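Local coordinates for 4-alpha-glucanotransferase (Corynebacterium glutamicum, PDB 5B68), which belongs to the amylomaltase family and combines an N-terminal beta-sandwich region with a large TIM-barrel-class domain, at residues N257-D262 with R298-M303; I246-E251 with W361-Q366; I601-A606 with R614-L619; G633-V638 with K701-D706. All coordinates share one frame; numbering follows the deposited sequence.

In the fold
From the N terminus, the first to open is contact 2, where the loop 246-251 after strand 215-218 meets 361-366 of helix 349-376. Contact 1 is nested inside the loop closed by contact 2, tying the start of helix 261-277 to the end of helix 286-301; the two contacts touch through Ile-300 and Val-250. Contacts 3 and 4 follow in series. Contact 3 closes a short loop at the end of helix 587-607, and contact 4 joins helix 627-639 to the C-terminal end of the modelled chain. These two also touch, Phe-637 packing on Val-604 and Ala-605, whereas the centres of contacts 1 and 3 are about 61 Å apart.

Contact 1 of 4, residues N257-D262 with R298-M303; sequences NQLEID and RAIFEM
Leu-259 pushes its two methyl branches against the C-terminal part of helix 286-301 and the residues that follow it, and the branches go to different places. The side chains of Leu-259 and Ile-300 cross at about a right angle, CD1 of the leucine meeting CG1 of the isoleucine at 3.8 Å. CD2 lies over the terminal methyl of Met-303, at 3.7 Å from CE, and at 3.8 Å from the carbonyl oxygen O of Ala-299. The leucine side chain leaves with CG anti to its own carbonyl carbon (chi1 -67°), which carries the branch ends closer to the helix than the start of the side chain would suggest. Met-303, bent at chi2 (-64°) and again at chi3, slides past Gln-258 in the opposite direction and sets SD 3.4 Å from Gln-258 O and 3.6 Å from Gln-258 CB. The contact is thus apolar, with the sulfur set against a peptide oxygen at its border. Ile-267 and Leu-263 of helix 261-277 add to the same apolar cluster, and Glu-260 holds the N-cap position of that helix. The contact joins the start of helix 261-277 to the end of helix 286-301, two successive helices of the excursion between the second and third barrel strands.

Contact 2 of 4, residues I246-E251 with W361-Q366; sequences IYIRVE and WLCDEQ
Two hydrogen bonds run between the side-chain amide of Gln-366 and the backbone of a single residue, Arg-249. The peptide N of Arg-249 donates to Gln-366 OE1 at 2.9 Å, nearly straight at 166°, arriving in the carbonyl plane on a lone pair. In return Gln-366 NE2 donates to Arg-249 O at 3.2 Å; the acceptor lies close to the amide plane of the glutamine, but the nitrogen stands above the carbonyl plane of Arg-249. Gripped at both ends, the amide is fixed in its rotation and satisfies the backbone N-H and C=O of Arg-249 in a buried place. A glycerol, probably from the crystallisation liquor, lies about 4 Å from the Gln-366 side chain. The helix that carries it, 349-376, leads into strand 382-387, so it is the barrel helix preceding the third strand, while 246-251 belongs to the long excursion after the second. Apolar packing comes from Ile-248: one branch meets Leu-362 CB through CD1 and Cys-363 SG through CG1 (both 4.0 Å), the other, CG2, lies 3.8 Å from Gln-366 NE2. Phe-198 of helix 198-209 touches Ile-248, Cys-363 and Gln-366. The charged guanidinium of Arg-249 turns from the helix and forms salt bridges with Asp-197 and Asp-200.

Contact 3 of 4, residues I601-A606 with R614-L619; sequences ILDVAA and REYVGL
A type II beta turn from Tyr-616 to Leu-619 is fastened to the last turns of helix 587-607, with Asp-603 and Leu-602 meeting its first residue. Asp-603 OD1 accepts from Tyr-616 N at 3.0 Å on its syn lone pair. The same OD1 sits in the ring plane at the edge of Tyr-616, 3.2 Å from CD1, so one oxygen meets both backbone and ring of the tyrosine. Leu-602 comes over one ring face, its CB 3.7 Å from the ring centroid in a CH-pi contact; Arg-614 CB lies over the opposite face, and the phenol OH is hydrogen-bonded to Pro-612 O. The other carboxylate oxygen, Asp-603 OD2, rests 3.4 Å from Val-617 CG2. Two waters complete the grip. One donates to Asp-603 OD1 and accepts from Glu-615 N. The second water donates to Asp-603 OD2, with 2.6 Å between the water oxygen and OD2, and to Glu-615 OE2, which probably eases the nearness of two like charges. In the fold, the turn lies in the loop between helices 587-607 and 627-639, the ring touching Ala-599 one turn earlier in the first helix, while Leu-602 reaches on to Leu-630 and Leu-634 of the second.

Contact 4 of 4, residues G633-V638 with K701-D706; sequences GLHTFV and KASKRD
Thr-636 and Ala-702 meet through the carbonyl O of Ala-702, which lies 3.3 Å from Thr-636 CA, a CA-H...O contact with 134° at the hydrogen. The Ala-702 methyl lies beside the threonine hydroxyl, its CB 3.6 Å from Thr-636 OG1. One residue back in 633-638 and one on in 701-706, Ser-703 OG rests 3.4 Å from His-635 CB. Small side chains let the two backbones come near, with CA atoms of Thr-636 and Ala-702 only 5.0 Å apart. Helix 627-639 leads into strand 645-649, the last of the eight parallel strands in chain order, and 694-702, the last helix of the chain, packs beside that helix, consistent with a place on the outside of the barrel. His-635 and Ser-703 both rest on Val-648 of the strand. One shell further out, each hydroxyl is held within its own helical region. Thr-636 OG1, lying beside its backbone N (chi1 -64°), is hydrogen-bonded to Glu-632 O a turn earlier, and Ser-703 OG likewise to Val-699 O. Beyond the helix end Arg-705 fixes the terminal segment, with NE hydrogen-bonded to Ala-639 O and NH2 to Ser-643 O and to Arg-177 O at the first barrel strand.

Contact 1 of 4, residues N257-D262 with R298-M303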
# COMPACT_ATOMS: atom_id res chain seq x y z
N ASN A 257 20.16 -24.83 12.01
CA ASN A 257 20.76 -25.65 13.04
C ASN A 257 21.43 -26.89 12.49
O ASN A 257 22.13 -27.56 13.23
CB ASN A 257 19.71 -25.99 14.08
CG ASN A 257 19.10 -24.73 14.68
OD1 ASN A 257 19.83 -23.90 15.20
ND2 ASN A 257 17.78 -24.52 14.48
N GLN A 258 21.22 -27.19 11.20
CA GLN A 258 21.89 -28.30 10.55
C GLN A 258 23.20 -27.89 9.96
O GLN A 258 23.97 -28.73 9.49
CB GLN A 258 20.97 -28.91 9.44
CG GLN A 258 19.74 -29.65 9.98
CD GLN A 258 18.66 -29.87 8.91
OE1 GLN A 258 18.98 -30.18 7.76
NE2 GLN A 258 17.37 -29.74 9.29
N LEU A 259 23.53 -26.61 9.94
CA LEU A 259 24.81 -26.20 9.41
C LEU A 259 25.88 -26.69 10.38
O LEU A 259 25.62 -26.86 11.60
CB LEU A 259 24.92 -24.69 9.24
CG LEU A 259 24.02 -24.00 8.18
CD1 LEU A 259 24.28 -22.51 8.13
CD2 LEU A 259 24.23 -24.60 6.77
N GLU A 260 27.06 -26.95 9.83
CA GLU A 260 28.23 -27.26 10.64
C GLU A 260 28.65 -26.08 11.50
O GLU A 260 28.48 -24.88 11.13
CB GLU A 260 29.39 -27.66 9.75
CG GLU A 260 29.16 -28.99 9.06
CD GLU A 260 30.45 -29.48 8.45
OE1 GLU A 260 31.21 -28.61 7.95
OE2 GLU A 260 30.70 -30.71 8.51
N ILE A 261 29.24 -26.42 12.64
CA ILE A 261 29.50 -25.45 13.67
C ILE A 261 30.50 -24.41 13.23
O ILE A 261 30.42 -23.28 13.64
CB ILE A 261 29.83 -26.07 15.05
CG1 ILE A 261 29.92 -24.95 16.14
CG2 ILE A 261 31.13 -26.84 15.01
CD1 ILE A 261 29.82 -25.44 17.58
N ASP A 262 31.45 -24.78 12.38
CA ASP A 262 32.47 -23.80 11.98
C ASP A 262 31.85 -22.73 11.05
O ASP A 262 32.25 -21.58 11.07
CB ASP A 262 33.69 -24.49 11.34
CG ASP A 262 33.32 -25.60 10.37
OD1 ASP A 262 32.45 -26.48 10.67
OD2 ASP A 262 33.96 -25.62 9.30
N ARG A 298 21.94 -18.99 1.10
CA ARG A 298 22.45 -19.91 0.05
C ARG A 298 23.02 -21.15 0.69
O ARG A 298 22.74 -22.26 0.23
CB ARG A 298 23.43 -19.21 -0.91
CG ARG A 298 22.74 -18.32 -1.91
CD ARG A 298 23.69 -17.83 -2.97
NE ARG A 298 24.64 -16.87 -2.43
CZ ARG A 298 24.52 -15.54 -2.45
NH1 ARG A 298 23.45 -14.94 -2.97
NH2 ARG A 298 25.50 -14.80 -1.95
N ALA A 299 23.75 -21.01 1.80
CA ALA A 299 24.18 -22.20 2.55
C ALA A 299 23.06 -22.99 3.21
O ALA A 299 23.04 -24.22 3.20
CB ALA A 299 25.27 -21.82 3.56
N ILE A 300 22.07 -22.32 3.81
CA ILE A 300 21.05 -23.12 4.50
C ILE A 300 20.17 -23.84 3.47
O ILE A 300 19.53 -24.86 3.79
CB ILE A 300 20.16 -22.20 5.36
CG1 ILE A 300 20.98 -21.53 6.49
CG2 ILE A 300 18.97 -22.96 5.95
CD1 ILE A 300 20.37 -20.27 7.05
N PHE A 301 20.08 -23.26 2.26
CA PHE A 301 19.23 -23.83 1.20
C PHE A 301 19.66 -25.26 0.86
O PHE A 301 18.81 -26.11 0.49
CB PHE A 301 19.27 -22.97 -0.03
CG PHE A 301 18.41 -23.48 -1.19
CD1 PHE A 301 17.03 -23.61 -1.05
CD2 PHE A 301 18.99 -23.77 -2.43
CE1 PHE A 301 16.25 -24.04 -2.12
CE2 PHE A 301 18.21 -24.18 -3.52
CZ PHE A 301 16.85 -24.31 -3.36
N GLU A 302 20.97 -25.51 1.00
CA GLU A 302 21.52 -26.89 0.81
C GLU A 302 21.10 -27.92 1.84
O GLU A 302 21.27 -29.11 1.61
CB GLU A 302 23.04 -26.86 0.78
CG GLU A 302 23.69 -26.05 -0.31
CD GLU A 302 23.31 -26.47 -1.73
OE1 GLU A 302 23.01 -25.57 -2.54
OE2 GLU A 302 23.28 -27.70 -2.03
N MET A 303 20.62 -27.49 3.01
CA MET A 303 20.31 -28.44 4.07
C MET A 303 19.04 -29.16 3.76
O MET A 303 18.11 -28.56 3.22
CB MET A 303 20.11 -27.73 5.41
CG MET A 303 21.32 -27.01 5.95
SD MET A 303 22.69 -28.18 6.34
CE MET A 303 23.71 -27.78 4.95

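Contact 2 of 4, residues I246-E251 with W361-Q366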
# COMPACT_ATOMS: atom_id res chain seq x y z
N ILE A 246 15.17 -9.46 2.94
CA ILE A 246 16.09 -8.76 3.85
C ILE A 246 15.72 -8.86 5.31
O ILE A 246 16.59 -8.72 6.19
CB ILE A 246 16.30 -7.34 3.46
CG1 ILE A 246 17.70 -6.87 3.92
CG2 ILE A 246 15.17 -6.39 3.89
CD1 ILE A 246 17.95 -5.45 3.48
N TYR A 247 14.43 -9.11 5.54
CA TYR A 247 13.87 -9.20 6.88
C TYR A 247 13.96 -10.58 7.54
O TYR A 247 13.64 -10.71 8.69
CB TYR A 247 12.42 -8.73 6.87
CG TYR A 247 12.20 -7.27 6.55
CD1 TYR A 247 12.61 -6.28 7.41
CD2 TYR A 247 11.55 -6.89 5.39
CE1 TYR A 247 12.41 -4.96 7.12
CE2 TYR A 247 11.34 -5.58 5.10
CZ TYR A 247 11.77 -4.61 5.97
OH TYR A 247 11.54 -3.32 5.66
N ILE A 248 14.39 -11.60 6.81
CA ILE A 248 14.55 -12.88 7.37
C ILE A 248 15.61 -12.85 8.48
O ILE A 248 16.71 -12.27 8.27
CB ILE A 248 15.00 -13.89 6.31
CG1 ILE A 248 13.88 -14.12 5.26
CG2 ILE A 248 15.37 -15.19 6.96
CD1 ILE A 248 14.37 -14.93 4.07
N ARG A 249 15.31 -13.45 9.62
CA ARG A 249 16.33 -13.69 10.62
C ARG A 249 16.82 -15.09 10.39
O ARG A 249 16.13 -16.05 10.64
CB ARG A 249 15.81 -13.62 12.05
CG ARG A 249 16.90 -14.01 13.03
CD ARG A 249 16.65 -13.57 14.45
NE ARG A 249 16.63 -12.13 14.63
CZ ARG A 249 16.54 -11.57 15.82
NH1 ARG A 249 16.49 -12.34 16.89
NH2 ARG A 249 16.49 -10.26 15.96
N VAL A 250 18.05 -15.19 9.94
CA VAL A 250 18.51 -16.48 9.43
C VAL A 250 18.64 -17.51 10.49
O VAL A 250 18.41 -18.72 10.28
CB VAL A 250 19.81 -16.33 8.57
CG1 VAL A 250 19.63 -15.34 7.43
CG2 VAL A 250 21.02 -15.97 9.44
N GLU A 251 19.05 -17.05 11.69
CA GLU A 251 19.17 -17.94 12.85
C GLU A 251 17.86 -18.59 13.31
O GLU A 251 17.89 -19.62 13.95
CB GLU A 251 19.87 -17.24 14.06
CG GLU A 251 21.26 -16.69 13.77
CD GLU A 251 21.29 -15.25 13.31
OE1 GLU A 251 20.22 -14.69 12.84
OE2 GLU A 251 22.39 -14.66 13.42
N TRP A 361 8.83 -18.62 1.07
CA TRP A 361 8.26 -19.54 2.05
C TRP A 361 8.78 -19.17 3.48
O TRP A 361 7.99 -19.12 4.46
CB TRP A 361 8.61 -21.03 1.69
CG TRP A 361 8.22 -21.99 2.70
CD1 TRP A 361 6.95 -22.27 3.18
CD2 TRP A 361 9.09 -22.90 3.38
NE1 TRP A 361 6.99 -23.25 4.10
CE2 TRP A 361 8.29 -23.70 4.21
CE3 TRP A 361 10.48 -23.11 3.35
CZ2 TRP A 361 8.83 -24.68 5.06
CZ3 TRP A 361 11.00 -24.13 4.13
CH2 TRP A 361 10.19 -24.86 5.01
N LEU A 362 10.05 -18.80 3.57
CA LEU A 362 10.65 -18.41 4.83
C LEU A 362 9.99 -17.11 5.29
O LEU A 362 9.71 -16.97 6.52
CB LEU A 362 12.15 -18.16 4.68
CG LEU A 362 12.96 -19.46 4.32
CD1 LEU A 362 14.37 -18.99 4.18
CD2 LEU A 362 12.88 -20.60 5.29
N CYS A 363 9.83 -16.17 4.37
CA CYS A 363 9.19 -14.87 4.73
C CYS A 363 7.77 -15.18 5.24
O CYS A 363 7.30 -14.62 6.26
CB CYS A 363 9.11 -13.94 3.55
SG CYS A 363 10.64 -13.21 3.03
N ASP A 364 7.06 -16.08 4.55
CA ASP A 364 5.71 -16.47 4.97
C ASP A 364 5.68 -17.01 6.39
O ASP A 364 4.83 -16.62 7.22
CB ASP A 364 5.10 -17.50 3.99
CG ASP A 364 3.68 -17.95 4.40
OD1 ASP A 364 2.73 -17.26 3.99
OD2 ASP A 364 3.49 -18.88 5.14
N GLU A 365 6.55 -17.97 6.69
CA GLU A 365 6.48 -18.56 8.01
C GLU A 365 6.99 -17.60 9.11
O GLU A 365 6.50 -17.70 10.23
CB GLU A 365 7.18 -19.94 8.06
CG GLU A 365 8.68 -19.91 7.99
CD GLU A 365 9.31 -21.34 8.04
OE1 GLU A 365 10.56 -21.48 7.87
OE2 GLU A 365 8.54 -22.32 8.22
N GLN A 366 7.97 -16.73 8.83
CA GLN A 366 8.46 -15.82 9.87
C GLN A 366 7.43 -14.75 10.16
O GLN A 366 7.25 -14.36 11.32
CB GLN A 366 9.81 -15.20 9.50
CG GLN A 366 10.89 -16.32 9.59
CD GLN A 366 12.31 -15.86 9.74
OE1 GLN A 366 12.64 -14.67 9.87
NE2 GLN A 366 13.22 -16.84 9.60

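Contact 3 of 4, residues I601-A606 with R614-L619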
# COMPACT_ATOMS: atom_id res chain seq x y z
N ILE A 601 -3.35 24.63 18.73
CA ILE A 601 -3.63 23.19 18.99
C ILE A 601 -3.56 22.89 20.50
O ILE A 601 -4.44 22.18 21.04
CB ILE A 601 -2.61 22.29 18.26
CG1 ILE A 601 -2.89 22.32 16.73
CG2 ILE A 601 -2.69 20.84 18.77
CD1 ILE A 601 -1.85 21.57 15.92
N LEU A 602 -2.54 23.45 21.14
CA LEU A 602 -2.37 23.25 22.58
C LEU A 602 -3.55 23.87 23.34
O LEU A 602 -4.02 23.30 24.33
CB LEU A 602 -1.03 23.84 23.04
CG LEU A 602 0.23 23.14 22.45
CD1 LEU A 602 1.47 23.96 22.71
CD2 LEU A 602 0.44 21.71 22.96
N ASP A 603 -4.04 25.04 22.87
CA ASP A 603 -5.29 25.59 23.43
C ASP A 603 -6.48 24.70 23.24
O ASP A 603 -7.35 24.57 24.13
CB ASP A 603 -5.58 27.00 22.87
CG ASP A 603 -4.68 28.08 23.47
OD1 ASP A 603 -4.00 27.82 24.51
OD2 ASP A 603 -4.59 29.14 22.82
N VAL A 604 -6.57 24.07 22.07
CA VAL A 604 -7.71 23.16 21.85
C VAL A 604 -7.60 21.94 22.74
O VAL A 604 -8.60 21.44 23.23
CB VAL A 604 -7.87 22.82 20.33
CG1 VAL A 604 -8.50 21.49 20.09
CG2 VAL A 604 -8.65 23.95 19.64
N ALA A 605 -6.37 21.45 22.92
CA ALA A 605 -6.11 20.30 23.82
C ALA A 605 -6.51 20.63 25.28
O ALA A 605 -7.16 19.83 25.97
CB ALA A 605 -4.64 19.88 23.72
N ALA A 606 -6.20 21.84 25.67
CA ALA A 606 -6.59 22.32 26.98
C ALA A 606 -8.08 22.46 27.14
O ALA A 606 -8.58 22.21 28.23
CB ALA A 606 -5.83 23.63 27.31
N ARG A 614 -2.88 26.94 29.91
CA ARG A 614 -1.90 27.98 30.05
C ARG A 614 -2.12 29.21 29.19
O ARG A 614 -1.40 30.18 29.34
CB ARG A 614 -0.52 27.46 29.73
CG ARG A 614 -0.09 26.34 30.62
CD ARG A 614 1.36 26.05 30.39
NE ARG A 614 1.75 24.82 31.04
CZ ARG A 614 2.96 24.62 31.53
NH1 ARG A 614 3.87 25.57 31.43
NH2 ARG A 614 3.26 23.48 32.12
N GLU A 615 -3.06 29.16 28.26
CA GLU A 615 -3.15 30.19 27.24
C GLU A 615 -1.84 30.26 26.45
O GLU A 615 -1.00 31.10 26.68
CB GLU A 615 -3.52 31.54 27.84
CG GLU A 615 -4.86 31.52 28.56
CD GLU A 615 -6.02 31.22 27.64
OE1 GLU A 615 -7.11 30.90 28.14
OE2 GLU A 615 -5.85 31.29 26.41
N TYR A 616 -1.65 29.25 25.61
CA TYR A 616 -0.44 29.03 24.84
C TYR A 616 -0.06 30.10 23.81
O TYR A 616 1.09 30.31 23.55
CB TYR A 616 -0.46 27.63 24.22
CG TYR A 616 -0.48 26.54 25.28
CD1 TYR A 616 -1.67 26.09 25.80
CD2 TYR A 616 0.69 26.00 25.75
CE1 TYR A 616 -1.69 25.11 26.77
CE2 TYR A 616 0.68 25.02 26.72
CZ TYR A 616 -0.52 24.58 27.22
OH TYR A 616 -0.53 23.62 28.17
N VAL A 617 -1.04 30.73 23.20
CA VAL A 617 -0.78 31.79 22.21
C VAL A 617 -0.15 32.93 22.97
O VAL A 617 -0.79 33.50 23.84
CB VAL A 617 -2.07 32.30 21.50
CG1 VAL A 617 -1.80 33.49 20.57
CG2 VAL A 617 -2.78 31.17 20.73
N GLY A 618 1.09 33.21 22.68
CA GLY A 618 1.80 34.29 23.32
C GLY A 618 3.04 33.77 23.99
O GLY A 618 4.00 34.52 24.13
N LEU A 619 3.02 32.49 24.39
CA LEU A 619 4.16 31.87 25.07
C LEU A 619 5.35 31.63 24.13
O LEU A 619 5.14 31.29 23.00
CB LEU A 619 3.72 30.53 25.69
CG LEU A 619 3.28 30.36 27.16
CD1 LEU A 619 2.88 31.64 27.89
CD2 LEU A 619 2.20 29.30 27.29
O HOH W 1 -5.02 27.26 27.27
O HOH W 2 -4.16 31.39 24.11

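Contact 4 of 4, residues G633-V638 with K701-D706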
# COMPACT_ATOMS: atom_id res chain seq x y z
N GLY A 633 0.14 15.35 26.81
CA GLY A 633 -1.08 16.09 26.51
C GLY A 633 -1.63 15.82 25.10
O GLY A 633 -2.80 15.60 24.90
N LEU A 634 -0.74 15.77 24.13
CA LEU A 634 -1.17 15.48 22.72
C LEU A 634 -1.69 14.06 22.60
O LEU A 634 -2.62 13.79 21.83
CB LEU A 634 -0.03 15.74 21.75
CG LEU A 634 0.46 17.22 21.68
CD1 LEU A 634 1.69 17.31 20.81
CD2 LEU A 634 -0.64 18.15 21.27
N HIS A 635 -1.08 13.13 23.32
CA HIS A 635 -1.51 11.76 23.23
C HIS A 635 -2.83 11.51 23.93
O HIS A 635 -3.69 10.78 23.45
CB HIS A 635 -0.40 10.82 23.71
CG HIS A 635 0.72 10.72 22.74
ND1 HIS A 635 0.76 9.74 21.75
CD2 HIS A 635 1.77 11.53 22.49
CE1 HIS A 635 1.82 9.92 21.00
NE2 HIS A 635 2.47 10.98 21.44
N THR A 636 -3.01 12.16 25.08
CA THR A 636 -4.29 12.13 25.76
C THR A 636 -5.43 12.71 24.89
O THR A 636 -6.60 12.14 24.87
CB THR A 636 -4.20 12.90 27.13
OG1 THR A 636 -3.27 12.20 27.99
CG2 THR A 636 -5.50 12.89 27.78
N PHE A 637 -5.15 13.84 24.29
CA PHE A 637 -6.10 14.53 23.40
C PHE A 637 -6.58 13.57 22.28
O PHE A 637 -7.74 13.36 22.12
CB PHE A 637 -5.43 15.74 22.81
CG PHE A 637 -6.29 16.49 21.83
CD1 PHE A 637 -7.37 17.23 22.25
CD2 PHE A 637 -6.03 16.43 20.45
CE1 PHE A 637 -8.19 17.91 21.37
CE2 PHE A 637 -6.87 17.11 19.57
CZ PHE A 637 -7.93 17.88 20.02
N VAL A 638 -5.63 12.89 21.66
CA VAL A 638 -5.93 11.90 20.59
C VAL A 638 -6.67 10.69 21.15
O VAL A 638 -7.68 10.28 20.58
CB VAL A 638 -4.64 11.51 19.89
CG1 VAL A 638 -4.75 10.18 19.16
CG2 VAL A 638 -4.24 12.63 18.95
N LYS A 701 0.81 5.38 28.95
CA LYS A 701 -0.32 5.65 29.86
C LYS A 701 -1.22 6.75 29.34
O LYS A 701 -2.45 6.62 29.46
CB LYS A 701 0.18 6.06 31.27
CG LYS A 701 0.68 4.88 32.06
CD LYS A 701 0.83 5.19 33.56
CE LYS A 701 1.58 4.06 34.27
NZ LYS A 701 3.03 3.98 33.91
N ALA A 702 -0.63 7.80 28.80
CA ALA A 702 -1.36 8.93 28.20
C ALA A 702 -2.18 8.51 27.00
O ALA A 702 -3.21 9.13 26.68
CB ALA A 702 -0.40 10.08 27.85
N SER A 703 -1.79 7.41 26.34
CA SER A 703 -2.52 6.95 25.14
C SER A 703 -3.61 5.94 25.42
O SER A 703 -4.29 5.52 24.50
CB SER A 703 -1.50 6.36 24.13
OG SER A 703 -0.52 7.38 23.85
N LYS A 704 -3.78 5.55 26.69
CA LYS A 704 -4.70 4.47 26.98
C LYS A 704 -6.10 4.90 26.71
O LYS A 704 -6.45 6.02 26.96
CB LYS A 704 -4.47 3.92 28.40
CG LYS A 704 -3.36 2.89 28.41
CD LYS A 704 -3.36 2.06 29.67
CE LYS A 704 -2.24 1.04 29.65
NZ LYS A 704 -1.82 0.73 31.05
N ARG A 705 -6.93 4.01 26.18
CA ARG A 705 -8.27 4.46 25.82
C ARG A 705 -9.40 4.12 26.78
O ARG A 705 -10.45 4.78 26.75
CB ARG A 705 -8.60 4.02 24.42
CG ARG A 705 -7.45 4.51 23.53
CD ARG A 705 -7.91 4.56 22.12
NE ARG A 705 -8.75 5.70 21.80
CZ ARG A 705 -9.50 5.81 20.70
NH1 ARG A 705 -10.29 6.88 20.47
NH2 ARG A 705 -9.51 4.83 19.79
N ASP A 706 -9.17 3.15 27.67
CA ASP A 706 -10.23 2.73 28.62
C ASP A 706 -9.78 3.00 30.06
O ASP A 706 -10.43 2.55 30.99
CB ASP A 706 -10.65 1.26 28.39
CG ASP A 706 -9.54 0.27 28.70
OD1 ASP A 706 -8.51 0.64 29.32
OD2 ASP A 706 -9.70 -0.91 28.32